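Local coordinates for ATP/GTP-binding site-containing protein A (Brucella abortus, PDB 6NTR) that has a beta-barrel-like fold and functions in the periplasm to maintain cell envelope integrity, at residues V92-G97 / L110-E115; F79-K84 / T147-S152; Y44-R49 / T68-D73; G104-K109 / K121-P126. All blocks are in the same frame, centred on the assembly; numbering follows the deposited sequence. Where two conformers were deposited one is given.

The four contacts follow a run of successive antiparallel strands in the beta-barrel-like chain. Contact 3 closes first along the sequence, pairing strands 43-56 and 62-72. Contact 2 then opens on strand 78-87, the next neighbour, and closes only at 147-152; contacts 1 and 4 lie inside that loop with alternating segments, and both use strand 105-112. Contact 2 is central, with its centre about 9 Å from that of contact 3, 10 Å from contact 4 and 11 Å from contact 1. Contacts 1 and 4 are centred about 18 Å apart, although their segments adjoin in sequence. Meandering hairpins thus build the wall, segment 121-126 leads out of the last of them, and 147-152 brings distant sequence back against strand 78-87.

Contact 1: residues V92-G97 / L110-E115; sequences VKEVRG and LSKPKE
R96 meets S111 and K112 through a classic beta bulge, the well-bonded part of the contact. R96 O accepts two donors, S111 N at 2.7 Å and the straighter K112 N at 3.1 Å (169° at the hydrogen), and R96 N returns a bond to K112 O at 3.1 Å. The extra residue shifts the register of the antiparallel hairpin 90-102/105-112, and the backbones draw closest at G97 and L110, with CA atoms 3.7 Å apart. With no side chain at G97, methyl CD2 of L110 packs directly on G97 CA at 3.6 Å, on the side where L110 also touches F81 of strand 78-87. The other face is looser and charged. E94 runs out extended, and R96, bent back at chi3 (-65°), lays the edge of its guanidinium against the carboxylate: R96 NH2 reaches E94 OE2 at 2.7 Å, nearly in the guanidinium plane. K112 slants across the E94 side chain, bringing its CD to 3.4 Å from E94 OE1, while NZ makes only a long salt bridge to it. A cis peptide precedes P113. Main-chain bonds therefore fix the bulge, and the E94 carboxylate probably offsets the charges of R96 and K112, with K84 a weaker, more distant partner.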
loop_
_atom_site.group_PDB
_atom_site.type_symbol
_atom_site.label_atom_id
_atom_site.label_comp_id
_atom_site.label_asym_id
_atom_site.label_seq_id
_atom_site.Cartn_x
_atom_site.Cartn_y
_atom_site.Cartn_z
ATOM N N VAL A 92 -11.583 -15.784 -6.804
ATOM C CA VAL A 92 -11.888 -15.340 -8.145
ATOM C C VAL A 92 -10.675 -14.835 -8.878
ATOM O O VAL A 92 -10.694 -14.702 -10.091
ATOM C CB VAL A 92 -12.955 -14.243 -8.146
ATOM C CG1 VAL A 92 -12.424 -12.983 -7.493
ATOM C CG2 VAL A 92 -13.392 -13.956 -9.565
ATOM N N LYS A 93 -9.630 -14.522 -8.135
ATOM C CA LYS A 93 -8.419 -14.065 -8.770
ATOM C C LYS A 93 -7.167 -14.427 -8.002
ATOM O O LYS A 93 -7.122 -14.312 -6.802
ATOM C CB LYS A 93 -8.489 -12.548 -8.974
ATOM C CG LYS A 93 -8.132 -12.080 -10.368
ATOM C CD LYS A 93 -8.743 -10.716 -10.645
ATOM C CE LYS A 93 -8.039 -9.986 -11.780
ATOM N NZ LYS A 93 -8.987 -9.431 -12.786
ATOM N N GLU A 94 -6.139 -14.832 -8.720
ATOM C CA GLU A 94 -4.870 -15.148 -8.109
ATOM C C GLU A 94 -3.790 -14.589 -8.998
ATOM O O GLU A 94 -3.797 -14.820 -10.189
ATOM C CB GLU A 94 -4.710 -16.656 -7.950
ATOM C CG GLU A 94 -3.372 -17.100 -7.392
ATOM C CD GLU A 94 -3.329 -18.591 -7.090
ATOM O OE1 GLU A 94 -4.018 -19.371 -7.775
ATOM O OE2 GLU A 94 -2.603 -18.966 -6.160
ATOM N N VAL A 95 -2.866 -13.846 -8.415
ATOM C CA VAL A 95 -1.753 -13.279 -9.158
ATOM C C VAL A 95 -0.539 -13.703 -8.384
ATOM O O VAL A 95 -0.499 -13.587 -7.175
ATOM C CB VAL A 95 -1.822 -11.757 -9.333
ATOM C CG1 VAL A 95 -0.579 -11.276 -10.043
ATOM C CG2 VAL A 95 -3.042 -11.378 -10.141
ATOM N N ARG A 96 0.446 -14.207 -9.098
ATOM C CA ARG A 96 1.636 -14.756 -8.481
ATOM C C ARG A 96 2.765 -14.648 -9.482
ATOM O O ARG A 96 2.609 -15.067 -10.628
ATOM C CB ARG A 96 1.410 -16.214 -8.081
ATOM C CG ARG A 96 2.493 -16.845 -7.189
ATOM C CD ARG A 96 2.339 -18.357 -7.228
ATOM N NE ARG A 96 1.087 -18.786 -6.630
ATOM C CZ ARG A 96 0.939 -19.131 -5.356
ATOM N NH1 ARG A 96 1.986 -19.201 -4.537
ATOM N NH2 ARG A 96 -0.265 -19.477 -4.923
ATOM N N GLY A 97 3.894 -14.098 -9.062
ATOM C CA GLY A 97 5.021 -14.042 -9.968
ATOM C C GLY A 97 6.280 -13.537 -9.302
ATOM O O GLY A 97 6.412 -13.526 -8.076
ATOM N N LEU A 110 5.766 -14.277 -14.214
ATOM C CA LEU A 110 4.494 -14.579 -13.563
ATOM C C LEU A 110 4.142 -16.057 -13.683
ATOM O O LEU A 110 4.196 -16.629 -14.773
ATOM C CB LEU A 110 3.362 -13.751 -14.164
ATOM C CG LEU A 110 3.430 -12.256 -13.913
ATOM C CD1 LEU A 110 2.313 -11.601 -14.674
ATOM C CD2 LEU A 110 3.319 -11.972 -12.444
ATOM N N SER A 111 3.737 -16.651 -12.564
ATOM C CA SER A 111 3.290 -18.035 -12.498
ATOM C C SER A 111 1.794 -18.158 -12.762
ATOM O O SER A 111 1.351 -19.117 -13.402
ATOM C CB SER A 111 3.625 -18.614 -11.122
ATOM O OG SER A 111 4.890 -18.162 -10.660
ATOM N N LYS A 112 1.006 -17.203 -12.280
ATOM C CA LYS A 112 -0.440 -17.212 -12.426
ATOM C C LYS A 112 -0.922 -15.783 -12.595
ATOM O O LYS A 112 -0.335 -14.862 -12.021
ATOM C CB LYS A 112 -1.137 -17.864 -11.222
ATOM C CG LYS A 112 -1.208 -19.377 -11.338
ATOM C CD LYS A 112 -2.507 -19.924 -10.761
ATOM C CE LYS A 112 -2.614 -21.428 -11.013
ATOM N NZ LYS A 112 -3.883 -22.021 -10.508
ATOM N N PRO A 113 -2.002 -15.565 -13.357
ATOM C CA PRO A 113 -2.940 -16.543 -13.933
ATOM C C PRO A 113 -2.358 -17.407 -15.071
ATOM O O PRO A 113 -2.542 -18.632 -15.071
ATOM C CB PRO A 113 -4.079 -15.656 -14.453
ATOM C CG PRO A 113 -3.456 -14.363 -14.737
ATOM C CD PRO A 113 -2.310 -14.192 -13.782
ATOM N N LYS A 114 -1.677 -16.765 -16.018
ATOM C CA LYS A 114 -0.950 -17.417 -17.096
ATOM C C LYS A 114 0.544 -17.351 -16.812
ATOM O O LYS A 114 1.004 -16.608 -15.943
ATOM C CB LYS A 114 -1.258 -16.758 -18.447
ATOM C CG LYS A 114 -2.731 -16.750 -18.839
ATOM C CD LYS A 114 -2.944 -16.163 -20.236
ATOM C CE LYS A 114 -4.075 -16.863 -21.001
ATOM N NZ LYS A 114 -5.439 -16.326 -20.710
ATOM N N GLU A 115 1.312 -18.127 -17.565
ATOM C CA GLU A 115 2.759 -18.172 -17.392
ATOM C C GLU A 115 3.400 -17.208 -18.387
ATOM O O GLU A 115 3.456 -17.504 -19.585
ATOM C CB GLU A 115 3.269 -19.595 -17.590
ATOM C CG GLU A 115 3.891 -20.198 -16.355
ATOM C CD GLU A 115 4.505 -21.541 -16.635
ATOM O OE1 GLU A 115 3.775 -22.451 -17.079
ATOM O OE2 GLU A 115 5.727 -21.682 -16.429
#

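Contact 2: residues F79-K84 / T147-S152; sequences FRFVNK and TLFDAS
D150 OD1 is held by S152 N at 3.3 Å and weakly by S152 OG, while the backbone O of D150 lies at the edge of the F79 ring, 3.9 Å from F79 CE2. The bond from S152 N closes an Asx turn in which the donor sits above the carboxylate plane. The turn goes with a left-handed backbone at A151 (phi 63°), whose methyl is directed at strand 78-87. A151 CB lands over one face of F81 in a close CH-pi contact, 3.3 Å from F81 CG and 3.6 Å from the ring centroid. On that same side the edge of F149 is turned to the F81 face, an offset edge-to-face pair with centroids 5.9 Å apart and planes at 71°. F149 CG is anti to its backbone N (chi1 178°), which carries the ring out to meet both phenylalanines of the strand; F149 CD2 approaches F79 CD2 at 4.1 Å. Farther along, N83 ND2 is 2.7 Å from A151 O. The cluster lies inside the curved wall: F79 stacks on F125 and touches P126 at the start of helix 126-138, F81 also meets A155, and strands 62-72 and 90-102 flank strand 78-87.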
loop_
_atom_site.group_PDB
_atom_site.type_symbol
_atom_site.label_atom_id
_atom_site.label_comp_id
_atom_site.label_asym_id
_atom_site.label_seq_id
_atom_site.Cartn_x
_atom_site.Cartn_y
_atom_site.Cartn_z
ATOM N N PHE A 79 11.940 -9.329 -5.931
ATOM C CA PHE A 79 10.634 -9.040 -5.344
ATOM C C PHE A 79 9.701 -10.196 -5.678
ATOM O O PHE A 79 9.284 -10.335 -6.831
ATOM C CB PHE A 79 10.098 -7.711 -5.876
ATOM C CG PHE A 79 8.829 -7.254 -5.233
ATOM C CD1 PHE A 79 8.743 -7.092 -3.871
ATOM C CD2 PHE A 79 7.731 -6.936 -6.005
ATOM C CE1 PHE A 79 7.578 -6.648 -3.285
ATOM C CE2 PHE A 79 6.568 -6.494 -5.428
ATOM C CZ PHE A 79 6.492 -6.352 -4.063
ATOM N N ARG A 80 9.406 -11.039 -4.691
ATOM C CA ARG A 80 8.473 -12.146 -4.854
ATOM C C ARG A 80 7.092 -11.725 -4.361
ATOM O O ARG A 80 6.972 -11.078 -3.320
ATOM C CB ARG A 80 8.948 -13.388 -4.088
ATOM C CG ARG A 80 10.168 -14.100 -4.685
ATOM C CD ARG A 80 10.471 -15.439 -3.983
ATOM N NE ARG A 80 11.512 -15.327 -2.961
ATOM C CZ ARG A 80 12.803 -15.545 -3.187
ATOM N NH1 ARG A 80 13.212 -15.887 -4.400
ATOM N NH2 ARG A 80 13.682 -15.426 -2.202
ATOM N N PHE A 81 6.049 -12.106 -5.102
ATOM C CA PHE A 81 4.688 -11.642 -4.795
ATOM C C PHE A 81 3.568 -12.644 -5.124
ATOM O O PHE A 81 3.603 -13.303 -6.167
ATOM C CB PHE A 81 4.409 -10.309 -5.524
ATOM C CG PHE A 81 4.566 -10.372 -7.021
ATOM C CD1 PHE A 81 3.490 -10.688 -7.839
ATOM C CD2 PHE A 81 5.779 -10.076 -7.606
ATOM C CE1 PHE A 81 3.635 -10.724 -9.198
ATOM C CE2 PHE A 81 5.927 -10.121 -8.963
ATOM C CZ PHE A 81 4.858 -10.443 -9.761
ATOM N N VAL A 82 2.551 -12.711 -4.241
ATOM C CA VAL A 82 1.341 -13.529 -4.415
ATOM C C VAL A 82 0.104 -12.688 -4.098
ATOM O O VAL A 82 -0.003 -12.129 -3.002
ATOM C CB VAL A 82 1.325 -14.798 -3.514
ATOM C CG1 VAL A 82 0.157 -15.728 -3.865
ATOM C CG2 VAL A 82 2.603 -15.592 -3.591
ATOM N N ASN A 83 -0.865 -12.671 -5.014
ATOM C CA ASN A 83 -2.102 -11.920 -4.826
ATOM C C ASN A 83 -3.303 -12.836 -4.919
ATOM O O ASN A 83 -3.647 -13.281 -6.015
ATOM C CB ASN A 83 -2.253 -10.812 -5.864
ATOM C CG ASN A 83 -1.779 -9.498 -5.358
ATOM O OD1 ASN A 83 -1.595 -9.307 -4.160
ATOM N ND2 ASN A 83 -1.634 -8.557 -6.259
ATOM N N LYS A 84 -3.985 -13.056 -3.800
ATOM C CA LYS A 84 -5.242 -13.785 -3.803
ATOM C C LYS A 84 -6.388 -12.852 -3.444
ATOM O O LYS A 84 -6.256 -11.999 -2.560
ATOM C CB LYS A 84 -5.202 -14.991 -2.855
ATOM C CG LYS A 84 -4.814 -16.293 -3.543
ATOM C CD LYS A 84 -4.316 -17.371 -2.586
ATOM C CE LYS A 84 -3.750 -18.544 -3.381
ATOM N NZ LYS A 84 -3.155 -19.642 -2.576
ATOM N N THR A 147 8.703 6.315 -9.752
ATOM C CA THR A 147 7.942 5.183 -10.259
ATOM C C THR A 147 7.996 4.078 -9.247
ATOM O O THR A 147 8.769 4.134 -8.313
ATOM C CB THR A 147 8.552 4.613 -11.529
ATOM O OG1 THR A 147 9.898 4.237 -11.258
ATOM C CG2 THR A 147 8.528 5.631 -12.614
ATOM N N LEU A 148 7.133 3.088 -9.413
ATOM C CA LEU A 148 7.119 1.943 -8.519
ATOM C C LEU A 148 6.500 0.725 -9.168
ATOM O O LEU A 148 5.678 0.853 -10.051
ATOM C CB LEU A 148 6.313 2.292 -7.281
ATOM C CG LEU A 148 6.002 1.179 -6.299
ATOM C CD1 LEU A 148 7.231 0.897 -5.474
ATOM C CD2 LEU A 148 4.873 1.602 -5.392
ATOM N N PHE A 149 6.887 -0.456 -8.706
ATOM C CA PHE A 149 6.289 -1.706 -9.151
ATOM C C PHE A 149 5.845 -2.310 -7.842
ATOM O O PHE A 149 6.667 -2.575 -6.991
ATOM C CB PHE A 149 7.287 -2.638 -9.823
ATOM C CG PHE A 149 6.682 -3.937 -10.246
ATOM C CD1 PHE A 149 5.790 -3.983 -11.288
ATOM C CD2 PHE A 149 6.970 -5.099 -9.578
ATOM C CE1 PHE A 149 5.209 -5.165 -11.671
ATOM C CE2 PHE A 149 6.391 -6.292 -9.953
ATOM C CZ PHE A 149 5.510 -6.325 -11.001
ATOM N N ASP A 150 4.553 -2.511 -7.664
ATOM C CA ASP A 150 4.071 -3.053 -6.407
ATOM C C ASP A 150 3.358 -4.411 -6.506
ATOM O O ASP A 150 2.980 -4.993 -5.509
ATOM C CB ASP A 150 3.203 -2.022 -5.695
ATOM C CG ASP A 150 2.019 -1.604 -6.503
ATOM O OD1 ASP A 150 1.870 -2.081 -7.631
ATOM O OD2 ASP A 150 1.228 -0.792 -6.008
ATOM N N ALA A 151 3.180 -4.886 -7.722
ATOM C CA ALA A 151 2.543 -6.172 -7.960
ATOM C C ALA A 151 1.108 -6.184 -7.481
ATOM O O ALA A 151 0.601 -7.219 -7.052
ATOM C CB ALA A 151 3.314 -7.314 -7.303
ATOM N N SER A 152 0.455 -5.039 -7.538
ATOM C CA SER A 152 -0.968 -5.000 -7.293
ATOM C C SER A 152 -1.713 -5.034 -8.623
ATOM O O SER A 152 -1.135 -4.853 -9.696
ATOM C CB SER A 152 -1.332 -3.771 -6.477
ATOM O OG SER A 152 -1.034 -2.599 -7.209
#

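Contact 3: residues Y44-R49 / T68-D73; sequences YTTNFR and TTTFED. With EDO (1,2-ethanediol), chain F.
Y44 to F48 pair with E72 to T68 as a regular antiparallel beta hairpin of strands 43-56 and 62-72, part of the barrel-like wall. Six backbone bonds join the hydrogen-bonded pairs Y44/E72, T46/T70 and F48/T68; the shortest runs from T70 N to T46 O at 2.7 Å. Between them, F71 CA also directs its hydrogen at Y44 O, 3.2 Å away. On the face carrying Y44, T46 and F48, the T46 and T70 side chains run side by side, with T46 CB 3.3 Å from T70 OG1. Next to them T68 covers one face of the F48 ring: its OG1 stands 2.9 Å above the plane over the ring centre, and its CB makes a CH-pi contact. F48 is placed there by a first torsion of 83°, with CG between the backbone N and the carbonyl carbon. Farther out, E72 OE1 accepts T127 N in helix 126-138, Y44 packs on F36, and R49 pairs with D65. The face carrying N47 and T69 holds an ethanediol, probably from the crystallisation liquor. Its approach to N47 ND2 is doubtfully short, but its O1 donates to the backbone oxygen T68 O at 3.2 Å.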
loop_
_atom_site.group_PDB
_atom_site.type_symbol
_atom_site.label_atom_id
_atom_site.label_comp_id
_atom_site.label_asym_id
_atom_site.label_seq_id
_atom_site.Cartn_x
_atom_site.Cartn_y
_atom_site.Cartn_z
ATOM N N TYR A 44 12.872 -8.301 3.436
ATOM C CA TYR A 44 11.586 -7.919 3.990
ATOM C C TYR A 44 10.419 -8.810 3.591
ATOM O O TYR A 44 10.204 -9.083 2.425
ATOM C CB TYR A 44 11.289 -6.457 3.685
ATOM C CG TYR A 44 12.306 -5.537 4.282
ATOM C CD1 TYR A 44 12.378 -5.361 5.641
ATOM C CD2 TYR A 44 13.210 -4.870 3.486
ATOM C CE1 TYR A 44 13.309 -4.522 6.197
ATOM C CE2 TYR A 44 14.153 -4.032 4.034
ATOM C CZ TYR A 44 14.190 -3.862 5.391
ATOM O OH TYR A 44 15.120 -3.032 5.941
ATOM N N THR A 45 9.642 -9.223 4.578
ATOM C CA THR A 45 8.484 -10.049 4.308
ATOM C C THR A 45 7.253 -9.254 4.675
ATOM O O THR A 45 7.142 -8.750 5.774
ATOM C CB THR A 45 8.508 -11.387 5.074
ATOM O OG1 THR A 45 7.241 -12.032 4.937
ATOM C CG2 THR A 45 8.784 -11.166 6.531
ATOM N N THR A 46 6.327 -9.160 3.739
ATOM C CA THR A 46 5.111 -8.385 3.941
ATOM C C THR A 46 3.910 -9.290 3.722
ATOM O O THR A 46 3.803 -9.955 2.686
ATOM C CB THR A 46 5.066 -7.162 3.007
ATOM O OG1 THR A 46 6.134 -6.270 3.334
ATOM C CG2 THR A 46 3.779 -6.421 3.163
ATOM N N ASN A 47 3.065 -9.335 4.805
ATOM C CA ASN A 47 1.821 -10.061 4.792
ATOM C C ASN A 47 0.675 -9.088 5.004
ATOM O O ASN A 47 0.651 -8.402 5.988
ATOM C CB ASN A 47 1.798 -11.009 5.984
ATOM C CG ASN A 47 2.166 -12.412 5.626
ATOM O OD1 ASN A 47 3.229 -12.884 6.008
ATOM N ND2 ASN A 47 1.283 -13.104 4.913
ATOM N N PHE A 48 -0.264 -9.009 4.079
ATOM C CA PHE A 48 -1.438 -8.185 4.326
ATOM C C PHE A 48 -2.740 -8.717 3.754
ATOM O O PHE A 48 -2.740 -9.388 2.755
ATOM C CB PHE A 48 -1.196 -6.701 3.968
ATOM C CG PHE A 48 -1.378 -6.357 2.518
ATOM C CD1 PHE A 48 -2.612 -6.298 1.960
ATOM C CD2 PHE A 48 -0.303 -6.021 1.746
ATOM C CE1 PHE A 48 -2.779 -5.957 0.640
ATOM C CE2 PHE A 48 -0.451 -5.682 0.426
ATOM C CZ PHE A 48 -1.697 -5.652 -0.130
ATOM N N ARG A 49 -3.836 -8.420 4.438
ATOM C CA ARG A 49 -5.169 -8.862 4.076
ATOM C C ARG A 49 -6.086 -7.648 4.059
ATOM O O ARG A 49 -6.106 -6.857 5.002
ATOM C CB ARG A 49 -5.683 -9.901 5.073
ATOM C CG ARG A 49 -7.026 -10.506 4.702
ATOM C CD ARG A 49 -7.437 -11.587 5.690
ATOM N NE ARG A 49 -8.842 -11.956 5.543
ATOM C CZ ARG A 49 -9.612 -12.375 6.543
ATOM N NH1 ARG A 49 -9.115 -12.480 7.768
ATOM N NH2 ARG A 49 -10.880 -12.690 6.318
ATOM N N THR A 68 -2.431 -11.065 0.384
ATOM C CA THR A 68 -1.204 -10.985 -0.365
ATOM C C THR A 68 -0.002 -11.202 0.494
ATOM O O THR A 68 -0.025 -10.959 1.670
ATOM C CB THR A 68 -1.045 -9.596 -1.017
ATOM O OG1 THR A 68 -0.730 -8.644 -0.012
ATOM C CG2 THR A 68 -2.294 -9.172 -1.679
ATOM N N THR A 69 1.059 -11.683 -0.117
ATOM C CA THR A 69 2.297 -11.893 0.583
ATOM C C THR A 69 3.395 -11.489 -0.344
ATOM O O THR A 69 3.344 -11.800 -1.504
ATOM C CB THR A 69 2.490 -13.382 0.968
ATOM O OG1 THR A 69 1.316 -13.855 1.610
ATOM C CG2 THR A 69 3.599 -13.530 1.921
ATOM N N THR A 70 4.384 -10.780 0.166
ATOM C CA THR A 70 5.538 -10.433 -0.660
ATOM C C THR A 70 6.838 -10.665 0.092
ATOM O O THR A 70 6.866 -10.752 1.321
ATOM C CB THR A 70 5.513 -8.966 -1.148
ATOM O OG1 THR A 70 5.922 -8.097 -0.080
ATOM C CG2 THR A 70 4.131 -8.574 -1.651
ATOM N N PHE A 71 7.922 -10.760 -0.673
ATOM C CA PHE A 71 9.274 -10.736 -0.130
ATOM C C PHE A 71 10.132 -9.898 -1.058
ATOM O O PHE A 71 10.071 -10.061 -2.282
ATOM C CB PHE A 71 9.874 -12.147 0.018
ATOM C CG PHE A 71 11.270 -12.169 0.623
ATOM C CD1 PHE A 71 11.448 -12.160 1.996
ATOM C CD2 PHE A 71 12.397 -12.206 -0.183
ATOM C CE1 PHE A 71 12.715 -12.177 2.545
ATOM C CE2 PHE A 71 13.661 -12.220 0.368
ATOM C CZ PHE A 71 13.819 -12.204 1.730
ATOM N N GLU A 72 10.921 -9.005 -0.471
ATOM C CA GLU A 72 11.838 -8.141 -1.192
ATOM C C GLU A 72 13.239 -8.367 -0.658
ATOM O O GLU A 72 13.436 -8.470 0.555
ATOM C CB GLU A 72 11.430 -6.666 -1.031
ATOM C CG GLU A 72 12.284 -5.651 -1.760
ATOM C CD GLU A 72 11.791 -4.248 -1.528
ATOM O OE1 GLU A 72 10.561 -4.078 -1.422
ATOM O OE2 GLU A 72 12.635 -3.338 -1.402
ATOM N N ASP A 73 14.206 -8.447 -1.560
ATOM C CA ASP A 73 15.532 -8.820 -1.117
ATOM C C ASP A 73 16.318 -7.625 -0.599
ATOM O O ASP A 73 16.080 -6.474 -0.970
ATOM C CB ASP A 73 16.327 -9.478 -2.223
ATOM C CG ASP A 73 17.373 -10.380 -1.671
ATOM O OD1 ASP A 73 18.270 -9.872 -0.972
ATOM O OD2 ASP A 73 17.286 -11.598 -1.902
HETATM C C1 EDO F . -2.250 -12.646 3.976
HETATM O O1 EDO F . -0.894 -13.103 3.930
HETATM C C2 EDO F . -2.676 -12.531 5.434
HETATM O O2 EDO F . -3.700 -13.490 5.736
#

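Contact 4: residues G104-K109 / K121-P126; sequences GKTVVK and KGTQFP
The backbones of K105 and G122 run close together, with CA atoms 3.8 Å apart, where segment 121-126 passes the start of strand 105-112. G122 CA directs a hydrogen at G104 O, 3.5 Å away, in a bent CA-H...O contact (126° at the hydrogen). G104 itself has a left-handed backbone (phi 55°) in the tight connection from strand 90-102 to strand 105-112. T106 supplies most of the side-chain contact. T106 OG1 is modelled 2.5 Å from K121 O, a very short bond whose detail is doubtful. The methyl branch is the sounder guide: T106 CG2 lies 3.5 Å from T123 N, 3.8 Å from G122 CA and 3.6 Å from T123 CG2, a methyl-to-methyl touch. Strands 105-112 and 116-121 form an antiparallel hairpin of the barrel-like fold, in which T106 is bonded through its backbone to L120; segment 121-126 continues from strand 116-121 toward helix 126-138. T123 holds CG2 between its backbone N and carbonyl carbon, facing T106, while OG1 points elsewhere and is hydrogen-bonded to T147 OG1. Q124 then joins F149 through the backbone and bonds E132 of the helix through its side-chain NE2. F125 occupies the N-cap position, with its ring turned inward against L101 and E72. On the outer side, K105 stretches away from the loop toward D103 and D119, both at long ion-pair distance.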
loop_
_atom_site.group_PDB
_atom_site.type_symbol
_atom_site.label_atom_id
_atom_site.label_comp_id
_atom_site.label_asym_id
_atom_site.label_seq_id
_atom_site.Cartn_x
_atom_site.Cartn_y
_atom_site.Cartn_z
ATOM N N GLY A 104 18.876 -2.389 -15.708
ATOM C CA GLY A 104 18.078 -1.182 -15.743
ATOM C C GLY A 104 16.734 -1.393 -16.377
ATOM O O GLY A 104 16.156 -0.496 -16.967
ATOM N N LYS A 105 16.227 -2.598 -16.228
ATOM C CA LYS A 105 14.949 -2.960 -16.773
ATOM C C LYS A 105 14.294 -3.796 -15.717
ATOM O O LYS A 105 14.962 -4.288 -14.825
ATOM C CB LYS A 105 15.119 -3.774 -18.049
ATOM C CG LYS A 105 15.970 -5.030 -17.913
ATOM C CD LYS A 105 15.766 -5.945 -19.115
ATOM C CE LYS A 105 16.940 -6.879 -19.362
ATOM N NZ LYS A 105 16.941 -7.415 -20.754
ATOM N N THR A 106 12.985 -3.937 -15.795
ATOM C CA THR A 106 12.306 -4.771 -14.840
ATOM C C THR A 106 11.717 -5.961 -15.578
ATOM O O THR A 106 10.763 -5.813 -16.328
ATOM C CB THR A 106 11.198 -3.995 -14.126
ATOM O OG1 THR A 106 10.547 -3.141 -15.063
ATOM C CG2 THR A 106 11.776 -3.166 -13.021
ATOM N N VAL A 107 12.286 -7.140 -15.347
ATOM C CA VAL A 107 11.791 -8.378 -15.931
ATOM C C VAL A 107 10.847 -9.044 -14.933
ATOM O O VAL A 107 11.230 -9.355 -13.799
ATOM C CB VAL A 107 12.947 -9.308 -16.329
ATOM C CG1 VAL A 107 13.969 -9.402 -15.212
ATOM C CG2 VAL A 107 12.418 -10.683 -16.684
ATOM N N VAL A 108 9.603 -9.240 -15.352
ATOM C CA VAL A 108 8.544 -9.749 -14.493
ATOM C C VAL A 108 8.176 -11.146 -14.960
ATOM O O VAL A 108 7.692 -11.323 -16.084
ATOM C CB VAL A 108 7.313 -8.834 -14.519
ATOM C CG1 VAL A 108 6.228 -9.407 -13.643
ATOM C CG2 VAL A 108 7.686 -7.447 -14.061
ATOM N N LYS A 109 8.374 -12.132 -14.091
ATOM C CA LYS A 109 8.066 -13.522 -14.392
ATOM C C LYS A 109 6.880 -13.962 -13.551
ATOM O O LYS A 109 6.986 -14.029 -12.324
ATOM C CB LYS A 109 9.275 -14.407 -14.123
ATOM C CG LYS A 109 10.340 -14.280 -15.183
ATOM C CD LYS A 109 11.702 -14.638 -14.640
ATOM C CE LYS A 109 12.435 -15.584 -15.584
ATOM N NZ LYS A 109 11.599 -16.726 -16.057
ATOM N N LYS A 121 9.996 -1.179 -17.594
ATOM C CA LYS A 121 10.890 -0.068 -17.312
ATOM C C LYS A 121 11.547 -0.281 -15.969
ATOM O O LYS A 121 10.899 -0.697 -15.033
ATOM C CB LYS A 121 10.078 1.234 -17.314
ATOM C CG LYS A 121 10.743 2.429 -16.646
ATOM C CD LYS A 121 9.746 3.535 -16.321
ATOM C CE LYS A 121 8.772 3.767 -17.459
ATOM N NZ LYS A 121 7.448 4.273 -17.003
ATOM N N GLY A 122 12.830 0.013 -15.864
ATOM C CA GLY A 122 13.531 -0.173 -14.612
ATOM C C GLY A 122 12.918 0.685 -13.539
ATOM O O GLY A 122 12.575 1.830 -13.786
ATOM N N THR A 123 12.779 0.135 -12.339
ATOM C CA THR A 123 12.150 0.857 -11.243
ATOM C C THR A 123 12.633 0.434 -9.877
ATOM O O THR A 123 13.749 -0.005 -9.725
ATOM C CB THR A 123 10.614 0.789 -11.329
ATOM O OG1 THR A 123 10.039 1.657 -10.355
ATOM C CG2 THR A 123 10.136 -0.589 -11.076
ATOM N N GLN A 124 11.786 0.622 -8.880
ATOM C CA GLN A 124 12.075 0.252 -7.505
ATOM C C GLN A 124 10.887 -0.529 -6.933
ATOM O O GLN A 124 9.850 -0.623 -7.557
ATOM C CB GLN A 124 12.478 1.438 -6.642
ATOM C CG GLN A 124 11.432 2.513 -6.497
ATOM C CD GLN A 124 11.746 3.468 -5.379
ATOM O OE1 GLN A 124 12.673 3.264 -4.617
ATOM N NE2 GLN A 124 10.962 4.513 -5.273
ATOM N N PHE A 125 11.076 -1.128 -5.778
ATOM C CA PHE A 125 10.031 -1.912 -5.175
ATOM C C PHE A 125 9.556 -1.255 -3.909
ATOM O O PHE A 125 10.170 -0.350 -3.416
ATOM C CB PHE A 125 10.440 -3.381 -5.002
ATOM C CG PHE A 125 10.804 -4.063 -6.284
ATOM C CD1 PHE A 125 9.930 -4.124 -7.310
ATOM C CD2 PHE A 125 12.035 -4.601 -6.455
ATOM C CE1 PHE A 125 10.260 -4.728 -8.491
ATOM C CE2 PHE A 125 12.375 -5.209 -7.627
ATOM C CZ PHE A 125 11.489 -5.271 -8.650
ATOM N N PRO A 126 8.486 -1.787 -3.322
ATOM C CA PRO A 126 7.844 -1.121 -2.195
ATOM C C PRO A 126 8.694 -0.820 -0.991
ATOM O O PRO A 126 8.522 0.260 -0.454
ATOM C CB PRO A 126 6.749 -2.106 -1.804
ATOM C CG PRO A 126 6.385 -2.753 -3.083
ATOM C CD PRO A 126 7.663 -2.884 -3.848
#